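Local coordinates for DUF1460 domain-containing protein (Legionella pneumophila subsp. pneumophila, PDB 2IM9) that is of unknown function but belongs to an N-acetylmuramoyl-L-alanine amidase-like family of the papain-like peptidase clan, so it may cleave amide bonds of peptidoglycan, at residues A[26-38]-A[77-91]. Numbering follows the deposited sequence. Where two conformers were deposited one is given.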
loop_
_atom_site.group_PDB
_atom_site.type_symbol
_atom_site.label_atom_id
_atom_site.label_comp_id
_atom_site.label_asym_id
_atom_site.label_seq_id
_atom_site.Cartn_x
_atom_site.Cartn_y
_atom_site.Cartn_z
ATOM N N ASN A 26 -8.847 -17.000 13.587
ATOM C CA ASN A 26 -10.005 -16.451 14.349
ATOM C C ASN A 26 -9.991 -14.963 14.201
ATOM O O ASN A 26 -9.415 -14.235 15.036
ATOM C CB ASN A 26 -9.938 -16.784 15.831
ATOM C CG ASN A 26 -11.258 -16.466 16.566
ATOM O OD1 ASN A 26 -12.046 -15.599 16.153
ATOM N ND2 ASN A 26 -11.492 -17.177 17.672
ATOM N N SER A 27 -10.634 -14.522 13.128
ATOM C CA SER A 27 -10.655 -13.110 12.772
ATOM C C SER A 27 -11.263 -12.210 13.823
ATOM O O SER A 27 -10.731 -11.133 14.063
ATOM C CB SER A 27 -11.355 -12.908 11.425
ATOM O OG SER A 27 -10.564 -13.524 10.426
ATOM N N ALA A 28 -12.359 -12.630 14.454
ATOM C CA ALA A 28 -12.945 -11.792 15.500
ATOM C C ALA A 28 -11.966 -11.579 16.653
ATOM O O ALA A 28 -11.849 -10.471 17.175
ATOM C CB ALA A 28 -14.255 -12.374 15.992
ATOM N N ALA A 29 -11.255 -12.633 17.043
ATOM C CA ALA A 29 -10.298 -12.535 18.159
ATOM C C ALA A 29 -9.118 -11.638 17.818
ATOM O O ALA A 29 -8.633 -10.880 18.660
ATOM C CB ALA A 29 -9.809 -13.909 18.563
ATOM N N ILE A 30 -8.654 -11.741 16.575
ATOM C CA ILE A 30 -7.569 -10.906 16.091
ATOM C C ILE A 30 -7.965 -9.426 16.136
ATOM O O ILE A 30 -7.214 -8.575 16.626
ATOM C CB ILE A 30 -7.140 -11.332 14.673
ATOM C CG1 ILE A 30 -6.531 -12.738 14.710
ATOM C CG2 ILE A 30 -6.170 -10.318 14.081
ATOM C CD1 ILE A 30 -6.380 -13.374 13.316
ATOM N N GLU A 31 -9.169 -9.131 15.659
ATOM C CA GLU A 31 -9.676 -7.760 15.705
ATOM C C GLU A 31 -9.834 -7.255 17.135
ATOM O O GLU A 31 -9.585 -6.070 17.411
ATOM C CB GLU A 31 -11.003 -7.664 14.964
ATOM C CG GLU A 31 -10.882 -7.849 13.445
ATOM C CD GLU A 31 -12.222 -7.715 12.750
ATOM O OE1 GLU A 31 -13.250 -7.554 13.455
ATOM O OE2 GLU A 31 -12.271 -7.790 11.501
ATOM N N GLU A 32 -10.243 -8.142 18.041
ATOM C CA GLU A 32 -10.434 -7.752 19.444
ATOM C C GLU A 32 -9.122 -7.360 20.073
ATOM O O GLU A 32 -9.061 -6.375 20.826
ATOM C CB GLU A 32 -11.099 -8.861 20.275
ATOM C CG GLU A 32 -12.589 -8.981 20.034
ATOM N N GLN A 33 -8.071 -8.119 19.766
ATOM C CA GLN A 33 -6.714 -7.780 20.220
ATOM C C GLN A 33 -6.308 -6.411 19.685
ATOM O O GLN A 33 -5.731 -5.586 20.418
ATOM C CB GLN A 33 -5.696 -8.834 19.750
ATOM C CG GLN A 33 -4.224 -8.389 19.902
ATOM C CD GLN A 33 -3.203 -9.314 19.207
ATOM O OE1 GLN A 33 -3.215 -9.508 17.982
ATOM N NE2 GLN A 33 -2.300 -9.880 20.006
ATOM N N ALA A 34 -6.588 -6.175 18.402
ATOM C CA ALA A 34 -6.269 -4.880 17.784
ATOM C C ALA A 34 -7.040 -3.732 18.422
ATOM O O ALA A 34 -6.484 -2.645 18.597
ATOM C CB ALA A 34 -6.537 -4.919 16.283
ATOM N N ASN A 35 -8.323 -3.947 18.734
ATOM C CA ASN A 35 -9.116 -2.917 19.425
ATOM C C ASN A 35 -8.450 -2.483 20.731
ATOM O O ASN A 35 -8.343 -1.288 21.012
ATOM C CB ASN A 35 -10.545 -3.411 19.694
ATOM C CG ASN A 35 -11.348 -3.585 18.427
ATOM O OD1 ASN A 35 -11.026 -3.005 17.390
ATOM N ND2 ASN A 35 -12.413 -4.398 18.502
ATOM N N SER A 36 -7.975 -3.450 21.514
ATOM C CA SER A 36 -7.320 -3.152 22.781
ATOM C C SER A 36 -6.021 -2.367 22.557
ATOM O O SER A 36 -5.819 -1.331 23.184
ATOM C CB SER A 36 -7.105 -4.448 23.592
ATOM O OG SER A 36 -6.524 -4.162 24.847
ATOM N N SER A 37 -5.180 -2.824 21.622
ATOM C CA SER A 37 -3.893 -2.175 21.328
ATOM C C SER A 37 -4.030 -0.764 20.757
ATOM O O SER A 37 -3.274 0.146 21.126
ATOM C CB SER A 37 -3.076 -3.035 20.362
ATOM O OG SER A 37 -2.723 -4.258 20.974
ATOM N N ILE A 38 -4.988 -0.589 19.856
ATOM C CA ILE A 38 -5.241 0.704 19.216
ATOM C C ILE A 38 -5.833 1.718 20.202
ATOM O O ILE A 38 -5.411 2.881 20.226
ATOM C CB ILE A 38 -6.106 0.528 17.955
ATOM C CG1 ILE A 38 -5.277 -0.243 16.905
ATOM C CG2 ILE A 38 -6.535 1.884 17.403
ATOM C CD1 ILE A 38 -6.097 -0.821 15.723
ATOM N N GLY A 77 -13.484 -9.352 6.910
ATOM C CA GLY A 77 -13.848 -9.567 8.309
ATOM C C GLY A 77 -14.638 -10.833 8.574
ATOM O O GLY A 77 -14.957 -11.605 7.655
ATOM N N PRO A 78 -15.004 -11.048 9.844
ATOM C CA PRO A 78 -15.796 -12.212 10.196
ATOM C C PRO A 78 -17.080 -12.207 9.376
ATOM O O PRO A 78 -17.622 -11.135 9.070
ATOM C CB PRO A 78 -16.112 -11.977 11.690
ATOM C CG PRO A 78 -14.983 -11.120 12.186
ATOM C CD PRO A 78 -14.699 -10.189 11.013
ATOM N N ASN A 79 -17.552 -13.389 9.002
ATOM C CA ASN A 79 -18.794 -13.533 8.274
ATOM C C ASN A 79 -18.769 -12.970 6.856
ATOM O O ASN A 79 -19.815 -12.895 6.215
ATOM C CB ASN A 79 -19.962 -12.906 9.065
ATOM C CG ASN A 79 -19.992 -13.367 10.515
ATOM O OD1 ASN A 79 -20.110 -14.564 10.781
ATOM N ND2 ASN A 79 -19.893 -12.418 11.459
ATOM N N ALA A 80 -17.591 -12.579 6.362
ATOM C CA ALA A 80 -17.521 -12.025 5.012
ATOM C C ALA A 80 -17.845 -13.076 3.951
ATOM O O ALA A 80 -17.650 -14.268 4.175
ATOM C CB ALA A 80 -16.142 -11.412 4.756
ATOM N N ARG A 81 -18.328 -12.637 2.795
ATOM C CA ARG A 81 -18.771 -13.591 1.772
ATOM C C ARG A 81 -17.579 -14.298 1.126
ATOM O O ARG A 81 -17.636 -15.504 0.877
ATOM C CB ARG A 81 -19.616 -12.873 0.708
ATOM C CG ARG A 81 -20.136 -13.803 -0.437
ATOM C CD ARG A 81 -20.935 -14.991 0.085
ATOM N NE ARG A 81 -21.658 -15.658 -1.004
ATOM C CZ ARG A 81 -22.505 -16.662 -0.819
ATOM N NH1 ARG A 81 -22.741 -17.113 0.413
ATOM N NH2 ARG A 81 -23.123 -17.202 -1.859
ATOM N N TYR A 82 -16.514 -13.544 0.822
ATOM C CA TYR A 82 -15.395 -14.110 0.038
ATOM C C TYR A 82 -14.095 -14.234 0.813
ATOM O O TYR A 82 -13.335 -15.175 0.591
ATOM C CB TYR A 82 -15.152 -13.292 -1.251
ATOM C CG TYR A 82 -16.424 -13.137 -2.040
ATOM C CD1 TYR A 82 -16.953 -14.211 -2.760
ATOM C CD2 TYR A 82 -17.115 -11.920 -2.048
ATOM C CE1 TYR A 82 -18.173 -14.083 -3.467
ATOM C CE2 TYR A 82 -18.324 -11.772 -2.762
ATOM C CZ TYR A 82 -18.839 -12.867 -3.460
ATOM O OH TYR A 82 -20.025 -12.754 -4.146
ATOM N N ASP A 83 -13.812 -13.276 1.696
ATOM C CA ASP A 83 -12.521 -13.250 2.378
ATOM C C ASP A 83 -12.715 -12.855 3.832
ATOM O O ASP A 83 -12.918 -11.681 4.134
ATOM C CB ASP A 83 -11.555 -12.268 1.683
ATOM C CG ASP A 83 -10.140 -12.335 2.247
ATOM O OD1 ASP A 83 -9.921 -12.967 3.332
ATOM O OD2 ASP A 83 -9.227 -11.781 1.591
ATOM N N GLN A 84 -12.656 -13.853 4.716
ATOM C CA GLN A 84 -12.999 -13.678 6.144
ATOM C C GLN A 84 -11.781 -13.420 7.028
ATOM O O GLN A 84 -11.839 -13.570 8.266
ATOM C CB GLN A 84 -13.794 -14.903 6.638
ATOM C CG GLN A 84 -15.095 -15.143 5.820
ATOM C CD GLN A 84 -15.924 -16.318 6.347
ATOM O OE1 GLN A 84 -15.402 -17.232 6.999
ATOM N NE2 GLN A 84 -17.216 -16.294 6.052
ATOM N N PHE A 85 -10.674 -13.016 6.403
ATOM C CA PHE A 85 -9.551 -12.490 7.179
ATOM C C PHE A 85 -9.966 -11.165 7.856
ATOM O O PHE A 85 -10.934 -10.510 7.413
ATOM C CB PHE A 85 -8.329 -12.294 6.278
ATOM C CG PHE A 85 -7.354 -13.443 6.313
ATOM C CD1 PHE A 85 -7.794 -14.764 6.128
ATOM C CD2 PHE A 85 -6.007 -13.215 6.575
ATOM C CE1 PHE A 85 -6.907 -15.830 6.173
ATOM C CE2 PHE A 85 -5.093 -14.292 6.614
ATOM C CZ PHE A 85 -5.560 -15.602 6.401
ATOM N N PRO A 86 -9.260 -10.781 8.933
ATOM C CA PRO A 86 -9.698 -9.645 9.745
ATOM C C PRO A 86 -9.677 -8.334 8.959
ATOM O O PRO A 86 -8.909 -8.180 8.002
ATOM C CB PRO A 86 -8.669 -9.567 10.879
ATOM C CG PRO A 86 -7.572 -10.507 10.527
ATOM C CD PRO A 86 -8.014 -11.407 9.425
ATOM N N ARG A 87 -10.502 -7.387 9.393
ATOM C CA ARG A 87 -10.547 -6.064 8.779
ATOM C C ARG A 87 -9.342 -5.189 9.116
ATOM O O ARG A 87 -8.978 -4.276 8.350
ATOM C CB ARG A 87 -11.841 -5.375 9.214
ATOM C CG ARG A 87 -13.017 -6.022 8.500
ATOM C CD ARG A 87 -14.330 -5.645 9.141
ATOM N NE ARG A 87 -14.469 -6.280 10.445
ATOM C CZ ARG A 87 -15.538 -6.145 11.209
ATOM N NH1 ARG A 87 -16.542 -5.381 10.773
ATOM N NH2 ARG A 87 -15.589 -6.778 12.380
ATOM N N TYR A 88 -8.748 -5.456 10.278
ATOM C CA TYR A 88 -7.502 -4.816 10.726
ATOM C C TYR A 88 -6.874 -5.701 11.811
ATOM O O TYR A 88 -7.553 -6.539 12.424
ATOM C CB TYR A 88 -7.750 -3.406 11.283
ATOM C CG TYR A 88 -8.878 -3.377 12.296
ATOM C CD1 TYR A 88 -8.624 -3.571 13.661
ATOM C CD2 TYR A 88 -10.199 -3.170 11.880
ATOM C CE1 TYR A 88 -9.663 -3.564 14.603
ATOM C CE2 TYR A 88 -11.246 -3.154 12.793
ATOM C CZ TYR A 88 -10.975 -3.354 14.155
ATOM O OH TYR A 88 -12.014 -3.340 15.055
ATOM N N ARG A 89 -5.573 -5.542 12.010
ATOM C CA ARG A 89 -4.849 -6.355 12.985
ATOM C C ARG A 89 -3.535 -5.699 13.347
ATOM O O ARG A 89 -3.047 -4.821 12.619
ATOM C CB ARG A 89 -4.598 -7.761 12.419
ATOM C CG ARG A 89 -3.658 -7.786 11.220
ATOM C CD ARG A 89 -3.802 -9.062 10.423
ATOM N NE ARG A 89 -3.480 -10.265 11.223
ATOM C CZ ARG A 89 -3.608 -11.523 10.786
ATOM N NH1 ARG A 89 -4.069 -11.775 9.569
ATOM N NH2 ARG A 89 -3.294 -12.551 11.592
ATOM N N VAL A 90 -2.946 -6.130 14.461
ATOM C CA VAL A 90 -1.645 -5.572 14.874
ATOM C C VAL A 90 -0.562 -6.633 14.998
ATOM O O VAL A 90 0.551 -6.329 15.444
ATOM C CB VAL A 90 -1.758 -4.805 16.205
ATOM C CG1 VAL A 90 -2.623 -3.546 16.018
ATOM C CG2 VAL A 90 -2.331 -5.715 17.307
ATOM N N ASP A 91 -0.885 -7.864 14.625
ATOM C CA ASP A 91 0.017 -9.013 14.800
ATOM C C ASP A 91 0.763 -9.400 13.511
ATOM O O ASP A 91 1.602 -10.298 13.518
ATOM C CB ASP A 91 -0.766 -10.226 15.320
ATOM C CG ASP A 91 -1.764 -10.750 14.303
ATOM O OD1 ASP A 91 -2.418 -9.920 13.642
ATOM O OD2 ASP A 91 -1.891 -11.982 14.143
HETATM O O HOH W 1 -4.460 -7.988 16.137
#
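Glu31 reaches from helix 27-45 and is gripped by Arg87 in the loop of residues 77-91. With CB-CG fully extended (chi2 -179°), the carboxylate reaches the loop backbone. Arg87 takes it side-on: NH2 lies 2.7 Å from Glu31 OE1 and NE 2.9 Å from Glu31 OE2. The carboxylate and guanidinium planes are 36° apart, so the salt bridge is twisted. Arg87 N also donates to Glu31 OE2, on the anti side, in a nearly straight bond of 2.8 Å. OE2 therefore accepts two bonds from one residue.

Tyr88 lies one residue further on. The edge of its ring meets the methyl of Ala34, with CD1 3.6 Å from Ala34 CB. Its OH donates to Asn35 OD1 at 2.6 Å, on a lone pair in the carbonyl plane. Gln115 of helix 111-122 is a second partner of this hydroxyl.

CB of Val90 points toward the helix, and its two methyls divide the work: CG1 packs on Ala34 and Ile38, and CG2 approaches Gln33 and Ser37. A water links Val90 N to Ile30 O and Gln33 OE1. Ile30 CG2 sits 3.4 Å from Arg89 CB, and Ile30 CD1 lies over one face of the Arg89 guanidinium, which is paired side-on with Asp91. Near the helix start, Ser27 OG donates to Gln84 O at 2.5 Å.

The loop has no regular helix or strand, yet charged, polar and apolar contacts tie it along three turns of the N-terminal helix. The double grip and the backbone N-H probably favour an ionised Glu31 and fix its rotation.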